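Long-range contacts in monalysin (Pseudomonas entomophila, PDB 4MKO), which kills cells by forming beta-barrel pores in host membranes and contributes to intestinal damage and lethality in Drosophila: residues L79-T84 and T122-T127; I110-T115 and S180-R185; V146-A151 and G220-D225; F162-T167 and V208-Y213. All coordinates share one frame; numbering follows the deposited sequence. Where two conformers were deposited one is given.

How the interactions relate
Following the chain from the N terminus, L79-T84 opens interaction 1, which closes at T122-T127. I110-T115 lies within that span but pairs with S180-R185, so interaction 2 crosses interaction 1 and ties the inferred pore-forming region to strand 173-191; T80 O and T183 OG1, 2.7 Å apart, join the two contacts. Interaction 3 starts at V146-A151, inside interaction 2, and closes only at G220-D225, so these two cross as well; S180 OG and H149 NE2 meet where their strands are neighbours in the large sheet. Interaction 4, F162-T167 with V208-Y213, falls wholly within interaction 3, touching it where H221 N and N212 O lie 3.1 Å apart, crosses interaction 2, and brings helix 201-211 to strand 165-170.

Interaction 1 (L79-T84 and T122-T127); sequences LTKGHT and TTQSFT
T123 meets H83 beyond the paired part of the strands: its hydroxyl OG1 donates to H83 O at 2.7 Å, approaching from above the carbonyl plane and not on a lone pair. A chi1 of -43° places OG1 opposite the T123 carbonyl carbon and lets the methyl CG2 rest 3.9 Å from T80 CB. The regular ladder starts at Q124, a hydrogen-bonded partner of K81: K81 N reaches Q124 O at 2.9 Å, and Q124 N returns a bond to K81 O. Their side chains, in the Q124 conformer described, lie alongside each other and point the same way, with Q124 CG 3.8 Å from K81 CE; the K81 ammonium forms a salt bridge with E118. S125 faces T80 as a non-hydrogen-bonded pair, their CA atoms 4.3 Å apart and their side chains on the other face from K81 and Q124. F126 buries the most surface, 104 Å². Its backbone N and O both bond to L79, while a chi1 of 70° turns the ring so that L79 CB lies over one face, 4.0 Å from the centroid; T80 O and K81 N lie at the ring edge. This is a two-stranded antiparallel ribbon, strands 72-81 and 124-133, within the inferred pore-forming region 67-135, consistent with the membrane-inserting segment of aerolysin-like toxins.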
loop_
_atom_site.group_PDB
_atom_site.type_symbol
_atom_site.label_atom_id
_atom_site.label_comp_id
_atom_site.label_asym_id
_atom_site.label_seq_id
_atom_site.Cartn_x
_atom_site.Cartn_y
_atom_site.Cartn_z
ATOM N N LEU A 79 7.815 14.146 -0.741
ATOM C CA LEU A 79 7.281 12.839 -0.355
ATOM C C LEU A 79 5.845 13.094 0.075
ATOM O O LEU A 79 5.422 14.254 0.150
ATOM C CB LEU A 79 8.094 12.201 0.785
ATOM C CG LEU A 79 9.571 11.868 0.505
ATOM C CD1 LEU A 79 10.210 11.216 1.724
ATOM C CD2 LEU A 79 9.747 10.943 -0.712
ATOM N N THR A 80 5.073 12.036 0.336
ATOM C CA THR A 80 3.700 12.207 0.809
ATOM C C THR A 80 3.416 11.338 2.024
ATOM O O THR A 80 4.112 10.339 2.271
ATOM C CB THR A 80 2.671 11.938 -0.314
ATOM O OG1 THR A 80 2.735 10.559 -0.691
ATOM C CG2 THR A 80 2.855 12.842 -1.540
ATOM N N LYS A 81 2.381 11.724 2.791
ATOM C CA LYS A 81 1.871 10.991 3.935
ATOM C C LYS A 81 0.363 10.798 3.767
ATOM O O LYS A 81 -0.266 11.576 3.053
ATOM C CB LYS A 81 2.243 11.641 5.279
ATOM C CG LYS A 81 1.774 13.076 5.490
ATOM C CD LYS A 81 2.609 13.720 6.604
ATOM C CE LYS A 81 2.375 15.208 6.692
ATOM N NZ LYS A 81 3.198 15.832 7.767
ATOM N N GLY A 82 -0.178 9.749 4.397
ATOM C CA GLY A 82 -1.591 9.383 4.290
ATOM C C GLY A 82 -1.811 8.503 3.077
ATOM O O GLY A 82 -0.864 7.878 2.585
ATOM N N HIS A 83 -3.045 8.473 2.540
ATOM C CA HIS A 83 -3.288 7.691 1.319
ATOM C C HIS A 83 -2.419 8.216 0.165
ATOM O O HIS A 83 -2.099 9.416 0.116
ATOM C CB HIS A 83 -4.785 7.699 0.947
ATOM C CG HIS A 83 -5.611 6.832 1.843
ATOM N ND1 HIS A 83 -5.995 7.255 3.105
ATOM C CD2 HIS A 83 -6.055 5.567 1.654
ATOM C CE1 HIS A 83 -6.692 6.252 3.622
ATOM N NE2 HIS A 83 -6.761 5.221 2.780
ATOM N N THR A 84 -2.001 7.319 -0.752
ATOM C CA THR A 84 -1.152 7.739 -1.875
ATOM C C THR A 84 -1.896 8.658 -2.844
ATOM O O THR A 84 -3.119 8.581 -2.942
ATOM C CB THR A 84 -0.609 6.532 -2.649
ATOM O OG1 THR A 84 -1.703 5.913 -3.337
ATOM C CG2 THR A 84 0.124 5.546 -1.757
ATOM N N THR A 122 -6.019 11.998 4.168
ATOM C CA THR A 122 -5.860 12.376 2.777
ATOM C C THR A 122 -4.383 12.625 2.482
ATOM O O THR A 122 -3.619 12.927 3.409
ATOM C CB THR A 122 -6.727 13.612 2.455
ATOM O OG1 THR A 122 -6.358 14.678 3.332
ATOM C CG2 THR A 122 -8.230 13.321 2.563
ATOM N N THR A 123 -3.984 12.492 1.202
ATOM C CA THR A 123 -2.615 12.726 0.746
ATOM C C THR A 123 -2.158 14.139 1.137
ATOM O O THR A 123 -2.855 15.131 0.859
ATOM C CB THR A 123 -2.485 12.583 -0.786
ATOM O OG1 THR A 123 -3.210 11.437 -1.251
ATOM C CG2 THR A 123 -1.032 12.487 -1.239
ATOM N N GLN A 124 -0.992 14.198 1.787
ATOM C CA GLN A 124 -0.368 15.453 2.190
ATOM C C GLN A 124 1.104 15.397 1.787
ATOM O O GLN A 124 1.811 14.470 2.174
ATOM C CB GLN A 124 -0.538 15.702 3.706
ATOM C CG GLN A 124 0.076 17.018 4.210
ATOM C CD GLN A 124 -0.557 18.251 3.599
ATOM O OE1 GLN A 124 -1.735 18.556 3.819
ATOM N NE2 GLN A 124 0.218 18.987 2.815
ATOM N N SER A 125 1.544 16.365 0.971
ATOM C CA SER A 125 2.937 16.431 0.528
ATOM C C SER A 125 3.796 17.080 1.613
ATOM O O SER A 125 3.295 17.887 2.408
ATOM C CB SER A 125 3.058 17.222 -0.771
ATOM O OG SER A 125 2.721 18.583 -0.561
ATOM N N PHE A 126 5.079 16.714 1.660
ATOM C CA PHE A 126 6.054 17.276 2.597
ATOM C C PHE A 126 7.422 17.199 1.966
ATOM O O PHE A 126 7.686 16.300 1.159
ATOM C CB PHE A 126 6.021 16.627 3.993
ATOM C CG PHE A 126 6.526 15.211 4.084
ATOM C CD1 PHE A 126 5.697 14.136 3.771
ATOM C CD2 PHE A 126 7.816 14.944 4.531
ATOM C CE1 PHE A 126 6.160 12.824 3.882
ATOM C CE2 PHE A 126 8.280 13.630 4.641
ATOM C CZ PHE A 126 7.444 12.576 4.326
ATOM N N THR A 127 8.288 18.156 2.323
ATOM C CA THR A 127 9.634 18.237 1.791
ATOM C C THR A 127 10.567 17.348 2.593
ATOM O O THR A 127 10.574 17.397 3.829
ATOM C CB THR A 127 10.117 19.714 1.802
ATOM O OG1 THR A 127 9.135 20.519 1.148
ATOM C CG2 THR A 127 11.481 19.904 1.124
#

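Interaction 2 (I110-T115 and S180-R185); sequences ISTGFT and SAITQR
Q184 and R185 both send CG to the side opposite their backbone N (chi1 of R185 -165°), which carries the two side chains across to the loop I110-T115. Beyond CG the Q184 chain stays extended, and its amide NE2 meets S111 O at 2.8 Å. That bond is almost straight at 172°, with the acceptor lying in the amide plane. R185 instead bends at chi3, so that NE turns back to G113 O, 2.7 Å away and close to the guanidinium plane. Between these two, the backbone R185 N bonds to T112 O at 2.7 Å, nearly along the C=O axis. F114 completes the contact from the loop side: R185 CB lies over one ring face, 3.9 Å from the centroid, and T183 O approaches the ring edge 3.5 Å from CE2. CB, CG and CD are the R185 side-chain atoms that touch the ring, so its aliphatic part does the packing; the guanidinium is turned 59° from the ring plane. Deeper in, the side chains of T112 and I182 cross at about a right angle, T112 CG2 meeting I182 CD1 at 3.8 Å. Q184 NE2 has a second acceptor in D13, which also receives S111 N. Three successive carbonyls, S111, T112 and G113, are thus each matched to a donor of Q184 or R185. Directional polar bonds, not strand pairing, hold the loop to strand 173-191, and would probably have to break were the pore-forming region to move away.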
loop_
_atom_site.group_PDB
_atom_site.type_symbol
_atom_site.label_atom_id
_atom_site.label_comp_id
_atom_site.label_asym_id
_atom_site.label_seq_id
_atom_site.Cartn_x
_atom_site.Cartn_y
_atom_site.Cartn_z
ATOM N N ILE A 110 4.353 -3.379 11.494
ATOM C CA ILE A 110 4.632 -2.309 10.548
ATOM C C ILE A 110 4.301 -1.000 11.228
ATOM O O ILE A 110 3.316 -0.917 11.950
ATOM C CB ILE A 110 3.812 -2.509 9.242
ATOM C CG1 ILE A 110 4.329 -3.726 8.456
ATOM C CG2 ILE A 110 3.765 -1.224 8.366
ATOM C CD1 ILE A 110 3.330 -4.264 7.437
ATOM N N SER A 111 5.124 0.020 10.995
ATOM C CA SER A 111 4.889 1.371 11.499
ATOM C C SER A 111 4.960 2.304 10.294
ATOM O O SER A 111 5.897 2.194 9.500
ATOM C CB SER A 111 5.946 1.756 12.540
ATOM O OG SER A 111 5.788 3.119 12.898
ATOM N N THR A 112 3.986 3.236 10.149
ATOM C CA THR A 112 4.004 4.168 9.028
ATOM C C THR A 112 5.095 5.221 9.173
ATOM O O THR A 112 5.601 5.699 8.170
ATOM C CB THR A 112 2.650 4.890 8.854
ATOM O OG1 THR A 112 2.474 5.771 9.967
ATOM C CG2 THR A 112 1.461 3.919 8.765
ATOM N N GLY A 113 5.419 5.596 10.409
ATOM C CA GLY A 113 6.403 6.645 10.658
ATOM C C GLY A 113 5.771 8.022 10.641
ATOM O O GLY A 113 6.463 9.030 10.818
ATOM N N PHE A 114 4.435 8.069 10.463
ATOM C CA PHE A 114 3.655 9.307 10.468
ATOM C C PHE A 114 2.751 9.342 11.704
ATOM O O PHE A 114 2.609 8.319 12.389
ATOM C CB PHE A 114 2.853 9.468 9.154
ATOM C CG PHE A 114 3.713 9.502 7.915
ATOM C CD1 PHE A 114 4.669 10.501 7.734
ATOM C CD2 PHE A 114 3.572 8.533 6.924
ATOM C CE1 PHE A 114 5.472 10.525 6.589
ATOM C CE2 PHE A 114 4.343 8.586 5.760
ATOM C CZ PHE A 114 5.278 9.590 5.589
ATOM N N THR A 115 2.173 10.522 12.029
ATOM C CA THR A 115 1.341 10.622 13.228
ATOM C C THR A 115 0.023 9.855 13.068
ATOM O O THR A 115 -0.367 9.475 11.945
ATOM C CB THR A 115 1.102 12.083 13.662
ATOM O OG1 THR A 115 0.178 12.692 12.763
ATOM C CG2 THR A 115 2.393 12.899 13.784
ATOM N N SER A 180 -6.438 -0.513 -1.109
ATOM C CA SER A 180 -6.097 0.875 -0.838
ATOM C C SER A 180 -4.606 0.942 -0.600
ATOM O O SER A 180 -3.960 -0.090 -0.394
ATOM C CB SER A 180 -6.855 1.432 0.360
ATOM O OG SER A 180 -6.293 1.026 1.589
ATOM N N ALA A 181 -4.066 2.152 -0.583
ATOM C CA ALA A 181 -2.627 2.311 -0.397
ATOM C C ALA A 181 -2.317 3.603 0.350
ATOM O O ALA A 181 -2.965 4.625 0.127
ATOM C CB ALA A 181 -1.931 2.302 -1.746
ATOM N N ILE A 182 -1.350 3.525 1.260
ATOM C CA ILE A 182 -0.851 4.646 2.060
ATOM C C ILE A 182 0.673 4.619 1.929
ATOM O O ILE A 182 1.240 3.600 1.510
ATOM C CB ILE A 182 -1.317 4.580 3.558
ATOM C CG1 ILE A 182 -0.628 3.419 4.350
ATOM C CG2 ILE A 182 -2.868 4.521 3.684
ATOM C CD1 ILE A 182 -0.886 3.357 5.856
ATOM N N THR A 183 1.344 5.707 2.303
ATOM C CA THR A 183 2.807 5.694 2.274
ATOM C C THR A 183 3.374 5.453 3.654
ATOM O O THR A 183 2.701 5.668 4.670
ATOM C CB THR A 183 3.365 7.033 1.780
ATOM O OG1 THR A 183 2.646 8.090 2.422
ATOM C CG2 THR A 183 3.336 7.174 0.260
ATOM N N GLN A 184 4.645 5.046 3.675
ATOM C CA GLN A 184 5.464 4.884 4.881
ATOM C C GLN A 184 6.537 5.979 4.804
ATOM O O GLN A 184 6.925 6.374 3.705
ATOM C CB GLN A 184 6.139 3.498 4.887
ATOM C CG GLN A 184 6.820 3.140 6.200
ATOM C CD GLN A 184 7.355 1.736 6.186
ATOM O OE1 GLN A 184 7.997 1.289 5.226
ATOM N NE2 GLN A 184 7.141 1.025 7.266
ATOM N N ARG A 185 7.040 6.437 5.960
ATOM C CA ARG A 185 8.105 7.449 6.030
ATOM C C ARG A 185 9.459 6.767 5.736
ATOM O O ARG A 185 10.345 6.692 6.594
ATOM C CB ARG A 185 8.092 8.155 7.394
ATOM C CG ARG A 185 8.929 9.439 7.365
ATOM C CD ARG A 185 8.633 10.389 8.509
ATOM N NE ARG A 185 8.830 9.778 9.817
ATOM C CZ ARG A 185 9.952 9.840 10.520
ATOM N NH1 ARG A 185 11.016 10.464 10.030
ATOM N NH2 ARG A 185 10.025 9.263 11.715
#

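Interaction 3 (V146-A151 and G220-D225); sequences VYAHNA and GHFSFD
The F224 ring presents its edge to the backbone between A148 and H149 and one face to N150. A148 O sits near the ring plane, 3.5 Å from F224 CE2, and H149 N lies at the same rim, 3.6 Å from F224 CZ. Over the face, N150 CB keeps a looser distance of 4.5 Å from F224 CZ. The second ring, F222, meets A148 CB obliquely, its atom CE1 coming within 3.6 Å of that methyl. A148 CB is also 3.6 Å from F224 CZ, so a single methyl group is shared between the two phenylalanines. Their first torsions differ: F222 CG stands between its backbone N and carbonyl carbon (chi1 67°), whereas F224 CG lies opposite the carbonyl carbon (chi1 -78°), and with S223 between them both rings still reach the strand.

No hydrogen bond spans the segments, and the backbones stay well apart, with the nearest CA pair, A148 and F224, separated by 8.4 Å. From the side of G220-D225 only the two rings make the contact, meeting the A148 methyl and the chain around it, and every touching residue is buried. The polar groups are met elsewhere: A148 and H149 pair through their backbones with R53 and Y178 on the flanking strands, and N150 ND2 bonds to D175. F222 also packs on V55, W31 and V208. The arrangement is that of an apolar core in which the chain after strand 219-220 covers one face of the large sheet of this aerolysin-like fold, next to helix 201-211.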
loop_
_atom_site.group_PDB
_atom_site.type_symbol
_atom_site.label_atom_id
_atom_site.label_comp_id
_atom_site.label_asym_id
_atom_site.label_seq_id
_atom_site.Cartn_x
_atom_site.Cartn_y
_atom_site.Cartn_z
ATOM N N VAL A 146 0.248 -1.417 0.786
ATOM C CA VAL A 146 -1.003 -1.799 0.117
ATOM C C VAL A 146 -1.832 -2.739 0.976
ATOM O O VAL A 146 -1.317 -3.744 1.483
ATOM C CB VAL A 146 -0.738 -2.413 -1.288
ATOM C CG1 VAL A 146 -2.055 -2.701 -2.019
ATOM C CG2 VAL A 146 0.153 -1.490 -2.133
ATOM N N TYR A 147 -3.138 -2.436 1.078
ATOM C CA TYR A 147 -4.091 -3.200 1.887
ATOM C C TYR A 147 -5.232 -3.739 1.045
ATOM O O TYR A 147 -5.653 -3.084 0.082
ATOM C CB TYR A 147 -4.669 -2.288 3.014
ATOM C CG TYR A 147 -3.578 -1.724 3.889
ATOM C CD1 TYR A 147 -2.867 -0.589 3.502
ATOM C CD2 TYR A 147 -3.148 -2.405 5.026
ATOM C CE1 TYR A 147 -1.795 -0.117 4.252
ATOM C CE2 TYR A 147 -2.087 -1.930 5.798
ATOM C CZ TYR A 147 -1.400 -0.796 5.390
ATOM O OH TYR A 147 -0.355 -0.307 6.132
ATOM N N ALA A 148 -5.718 -4.935 1.403
ATOM C CA ALA A 148 -6.899 -5.524 0.772
ATOM C C ALA A 148 -8.040 -5.363 1.774
ATOM O O ALA A 148 -7.831 -5.454 2.996
ATOM C CB ALA A 148 -6.680 -7.004 0.459
ATOM N N HIS A 149 -9.241 -5.115 1.253
ATOM C CA HIS A 149 -10.385 -4.874 2.096
ATOM C C HIS A 149 -11.599 -5.632 1.593
ATOM O O HIS A 149 -11.784 -5.768 0.381
ATOM C CB HIS A 149 -10.749 -3.373 2.020
ATOM C CG HIS A 149 -9.642 -2.414 2.333
ATOM N ND1 HIS A 149 -9.403 -1.991 3.626
ATOM C CD2 HIS A 149 -8.730 -1.850 1.513
ATOM C CE1 HIS A 149 -8.379 -1.156 3.546
ATOM N NE2 HIS A 149 -7.938 -1.046 2.299
ATOM N N ASN A 150 -12.445 -6.068 2.523
ATOM C CA ASN A 150 -13.762 -6.609 2.229
ATOM C C ASN A 150 -14.729 -5.740 3.029
ATOM O O ASN A 150 -14.849 -5.930 4.243
ATOM C CB ASN A 150 -13.952 -8.095 2.594
ATOM C CG ASN A 150 -15.431 -8.491 2.489
ATOM O OD1 ASN A 150 -16.286 -7.685 2.084
ATOM N ND2 ASN A 150 -15.784 -9.709 2.855
ATOM N N ALA A 151 -15.347 -4.765 2.367
ATOM C CA ALA A 151 -16.355 -3.883 2.967
ATOM C C ALA A 151 -17.658 -4.657 2.828
ATOM O O ALA A 151 -18.241 -4.737 1.734
ATOM C CB ALA A 151 -16.405 -2.547 2.226
ATOM N N GLY A 220 -5.525 -17.465 -3.286
ATOM C CA GLY A 220 -4.598 -16.953 -4.271
ATOM C C GLY A 220 -3.307 -16.747 -3.523
ATOM O O GLY A 220 -2.904 -17.603 -2.723
ATOM N N HIS A 221 -2.726 -15.566 -3.671
ATOM C CA HIS A 221 -1.490 -15.236 -2.997
ATOM C C HIS A 221 -1.680 -14.778 -1.537
ATOM O O HIS A 221 -0.707 -14.636 -0.806
ATOM C CB HIS A 221 -0.714 -14.211 -3.818
ATOM C CG HIS A 221 0.756 -14.475 -3.815
ATOM N ND1 HIS A 221 1.511 -14.313 -2.671
ATOM C CD2 HIS A 221 1.565 -14.881 -4.823
ATOM C CE1 HIS A 221 2.750 -14.627 -3.009
ATOM N NE2 HIS A 221 2.834 -14.972 -4.295
ATOM N N PHE A 222 -2.929 -14.547 -1.123
ATOM C CA PHE A 222 -3.260 -14.174 0.254
ATOM C C PHE A 222 -4.698 -14.570 0.526
ATOM O O PHE A 222 -5.490 -14.755 -0.406
ATOM C CB PHE A 222 -3.081 -12.652 0.514
ATOM C CG PHE A 222 -4.046 -11.739 -0.219
ATOM C CD1 PHE A 222 -5.266 -11.382 0.353
ATOM C CD2 PHE A 222 -3.717 -11.205 -1.462
ATOM C CE1 PHE A 222 -6.147 -10.518 -0.307
ATOM C CE2 PHE A 222 -4.601 -10.334 -2.124
ATOM C CZ PHE A 222 -5.816 -10.006 -1.548
ATOM N N SER A 223 -5.032 -14.635 1.826
ATOM C CA SER A 223 -6.380 -14.932 2.302
ATOM C C SER A 223 -6.710 -13.992 3.450
ATOM O O SER A 223 -5.820 -13.642 4.240
ATOM C CB SER A 223 -6.477 -16.373 2.811
ATOM O OG SER A 223 -6.225 -17.329 1.791
ATOM N N PHE A 224 -7.977 -13.608 3.561
ATOM C CA PHE A 224 -8.400 -12.816 4.711
ATOM C C PHE A 224 -8.593 -13.782 5.869
ATOM O O PHE A 224 -9.015 -14.939 5.674
ATOM C CB PHE A 224 -9.730 -12.144 4.451
ATOM C CG PHE A 224 -9.657 -10.923 3.579
ATOM C CD1 PHE A 224 -9.756 -11.031 2.199
ATOM C CD2 PHE A 224 -9.493 -9.658 4.136
ATOM C CE1 PHE A 224 -9.720 -9.892 1.390
ATOM C CE2 PHE A 224 -9.449 -8.517 3.324
ATOM C CZ PHE A 224 -9.568 -8.647 1.951
ATOM N N ASP A 225 -8.312 -13.295 7.080
ATOM C CA ASP A 225 -8.540 -14.070 8.293
ATOM C C ASP A 225 -9.863 -13.567 8.938
ATOM O O ASP A 225 -9.863 -12.573 9.671
ATOM C CB ASP A 225 -7.341 -13.963 9.241
ATOM C CG ASP A 225 -7.580 -14.572 10.615
ATOM O OD1 ASP A 225 -8.489 -15.456 10.740
ATOM O OD2 ASP A 225 -6.898 -14.153 11.570
#

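Interaction 4 (F162-T167 and V208-Y213); sequences FAYSKT and VLMENY
K166 carries the largest share of the contact, 97 Å², by reaching from its strand to the last turn of helix 201-211. Its side chain is extended beyond CG, and at its end NZ is gripped by three main-chain carbonyls. L209 O takes its bond at 2.9 Å, in the carbonyl plane and on a lone pair. M210 O lies equally near NZ, but there the donor stands above the carbonyl plane. Y213 O completes the set at 2.8 Å from NZ, approached almost end-on with a C=O...N angle of 170°. Three acceptors suit the three protons of an ammonium group, and a positive charge here is probably favoured by the negative end of the helix dipole. Carbonyls at the C-terminal end of a helix lack partners further along it, and here a lysine from a neighbouring strand serves two of them, where the helix widens into a pi-type turn at 208-211. Strand 165-170 itself belongs to the large sheet, with K166 paired through its backbone to Y177. M210, with 83 Å² buried, folds its bent chain beside the lysine: its SD is 4.0 Å from K166 CE, and its CE lies 3.8 Å from S165 O. The sulfur also stands at the edge of the Y164 ring, 5.5 Å from the centroid, a Met-aromatic contact, while M210 CG touches Y164 CD1 at 3.7 Å; the phenol OH bonds to D202 of the same helix. L209 (50 Å²) turns its methyl CD2 to the backbone of Y164 and S165, 3.8 Å from Y164 O.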
loop_
_atom_site.group_PDB
_atom_site.type_symbol
_atom_site.label_atom_id
_atom_site.label_comp_id
_atom_site.label_asym_id
_atom_site.label_seq_id
_atom_site.Cartn_x
_atom_site.Cartn_y
_atom_site.Cartn_z
ATOM N N PHE A 162 -14.503 2.106 -6.780
ATOM C CA PHE A 162 -13.063 1.986 -7.005
ATOM C C PHE A 162 -12.671 1.678 -8.459
ATOM O O PHE A 162 -13.474 1.132 -9.220
ATOM C CB PHE A 162 -12.470 0.946 -6.024
ATOM C CG PHE A 162 -12.778 1.250 -4.570
ATOM C CD1 PHE A 162 -12.012 2.174 -3.856
ATOM C CD2 PHE A 162 -13.875 0.672 -3.940
ATOM C CE1 PHE A 162 -12.315 2.476 -2.522
ATOM C CE2 PHE A 162 -14.176 0.972 -2.605
ATOM C CZ PHE A 162 -13.403 1.882 -1.909
ATOM N N ALA A 163 -11.420 2.023 -8.832
ATOM C CA ALA A 163 -10.868 1.775 -10.168
ATOM C C ALA A 163 -10.872 0.252 -10.474
ATOM O O ALA A 163 -11.155 -0.152 -11.602
ATOM C CB ALA A 163 -9.445 2.326 -10.254
ATOM N N TYR A 164 -10.594 -0.567 -9.444
ATOM C CA TYR A 164 -10.556 -2.031 -9.510
ATOM C C TYR A 164 -11.236 -2.577 -8.273
ATOM O O TYR A 164 -10.902 -2.189 -7.149
ATOM C CB TYR A 164 -9.097 -2.538 -9.563
ATOM C CG TYR A 164 -8.374 -2.177 -10.842
ATOM C CD1 TYR A 164 -8.457 -2.992 -11.965
ATOM C CD2 TYR A 164 -7.603 -1.018 -10.929
ATOM C CE1 TYR A 164 -7.793 -2.665 -13.145
ATOM C CE2 TYR A 164 -6.944 -0.676 -12.111
ATOM C CZ TYR A 164 -7.044 -1.502 -13.217
ATOM O OH TYR A 164 -6.425 -1.163 -14.402
ATOM N N SER A 165 -12.191 -3.483 -8.472
ATOM C CA SER A 165 -12.885 -4.092 -7.353
ATOM C C SER A 165 -13.556 -5.386 -7.794
ATOM O O SER A 165 -13.644 -5.677 -8.995
ATOM C CB SER A 165 -13.936 -3.132 -6.778
ATOM O OG SER A 165 -14.968 -2.863 -7.715
ATOM N N LYS A 166 -13.970 -6.178 -6.814
ATOM C CA LYS A 166 -14.741 -7.413 -7.016
ATOM C C LYS A 166 -15.857 -7.451 -6.001
ATOM O O LYS A 166 -15.636 -7.113 -4.842
ATOM C CB LYS A 166 -13.871 -8.665 -6.846
ATOM C CG LYS A 166 -12.749 -8.756 -7.877
ATOM C CD LYS A 166 -11.894 -10.008 -7.742
ATOM C CE LYS A 166 -11.026 -10.175 -8.971
ATOM N NZ LYS A 166 -10.128 -11.362 -8.884
ATOM N N THR A 167 -17.062 -7.831 -6.428
ATOM C CA THR A 167 -18.162 -8.024 -5.475
ATOM C C THR A 167 -18.342 -9.516 -5.305
ATOM O O THR A 167 -18.130 -10.285 -6.260
ATOM C CB THR A 167 -19.461 -7.311 -5.858
ATOM O OG1 THR A 167 -20.001 -7.873 -7.052
ATOM C CG2 THR A 167 -19.306 -5.796 -5.980
ATOM N N VAL A 208 -2.396 -7.839 -8.119
ATOM C CA VAL A 208 -2.703 -8.317 -6.773
ATOM C C VAL A 208 -4.183 -8.725 -6.620
ATOM O O VAL A 208 -4.462 -9.818 -6.147
ATOM C CB VAL A 208 -2.247 -7.290 -5.688
ATOM C CG1 VAL A 208 -2.797 -7.632 -4.292
ATOM C CG2 VAL A 208 -0.732 -7.158 -5.657
ATOM N N LEU A 209 -5.107 -7.833 -6.942
ATOM C CA LEU A 209 -6.533 -8.115 -6.732
ATOM C C LEU A 209 -7.201 -8.876 -7.861
ATOM O O LEU A 209 -7.975 -9.807 -7.619
ATOM C CB LEU A 209 -7.282 -6.804 -6.473
ATOM C CG LEU A 209 -8.815 -6.911 -6.250
ATOM C CD1 LEU A 209 -9.145 -7.695 -4.964
ATOM C CD2 LEU A 209 -9.466 -5.532 -6.235
ATOM N N MET A 210 -6.989 -8.419 -9.087
ATOM C CA MET A 210 -7.733 -8.971 -10.219
ATOM C C MET A 210 -7.231 -10.337 -10.644
ATOM O O MET A 210 -8.046 -11.241 -10.857
ATOM C CB MET A 210 -7.764 -7.976 -11.398
ATOM C CG MET A 210 -8.271 -6.559 -11.021
ATOM S SD MET A 210 -9.835 -6.516 -10.086
ATOM C CE MET A 210 -11.023 -6.982 -11.410
ATOM N N GLU A 211 -5.903 -10.497 -10.717
ATOM C CA GLU A 211 -5.289 -11.742 -11.172
ATOM C C GLU A 211 -4.904 -12.718 -10.046
ATOM O O GLU A 211 -4.971 -13.920 -10.283
ATOM C CB GLU A 211 -4.093 -11.452 -12.094
ATOM C CG GLU A 211 -4.538 -10.724 -13.357
ATOM C CD GLU A 211 -3.510 -10.296 -14.386
ATOM O OE1 GLU A 211 -2.355 -10.778 -14.331
ATOM O OE2 GLU A 211 -3.879 -9.489 -15.272
ATOM N N ASN A 212 -4.524 -12.231 -8.848
ATOM C CA ASN A 212 -4.033 -13.083 -7.754
ATOM C C ASN A 212 -4.918 -13.274 -6.535
ATOM O O ASN A 212 -4.495 -13.937 -5.580
ATOM C CB ASN A 212 -2.698 -12.591 -7.268
ATOM C CG ASN A 212 -1.594 -13.134 -8.096
ATOM O OD1 ASN A 212 -1.235 -14.308 -7.969
ATOM N ND2 ASN A 212 -1.076 -12.300 -8.995
ATOM N N TYR A 213 -6.065 -12.658 -6.498
ATOM C CA TYR A 213 -6.938 -12.925 -5.376
ATOM C C TYR A 213 -8.249 -13.392 -5.943
ATOM O O TYR A 213 -8.734 -12.847 -6.932
ATOM C CB TYR A 213 -7.112 -11.723 -4.429
ATOM C CG TYR A 213 -8.034 -12.052 -3.280
ATOM C CD1 TYR A 213 -7.673 -12.994 -2.315
ATOM C CD2 TYR A 213 -9.303 -11.488 -3.199
ATOM C CE1 TYR A 213 -8.551 -13.358 -1.291
ATOM C CE2 TYR A 213 -10.179 -11.827 -2.167
ATOM C CZ TYR A 213 -9.805 -12.774 -1.228
ATOM O OH TYR A 213 -10.690 -13.127 -0.241
#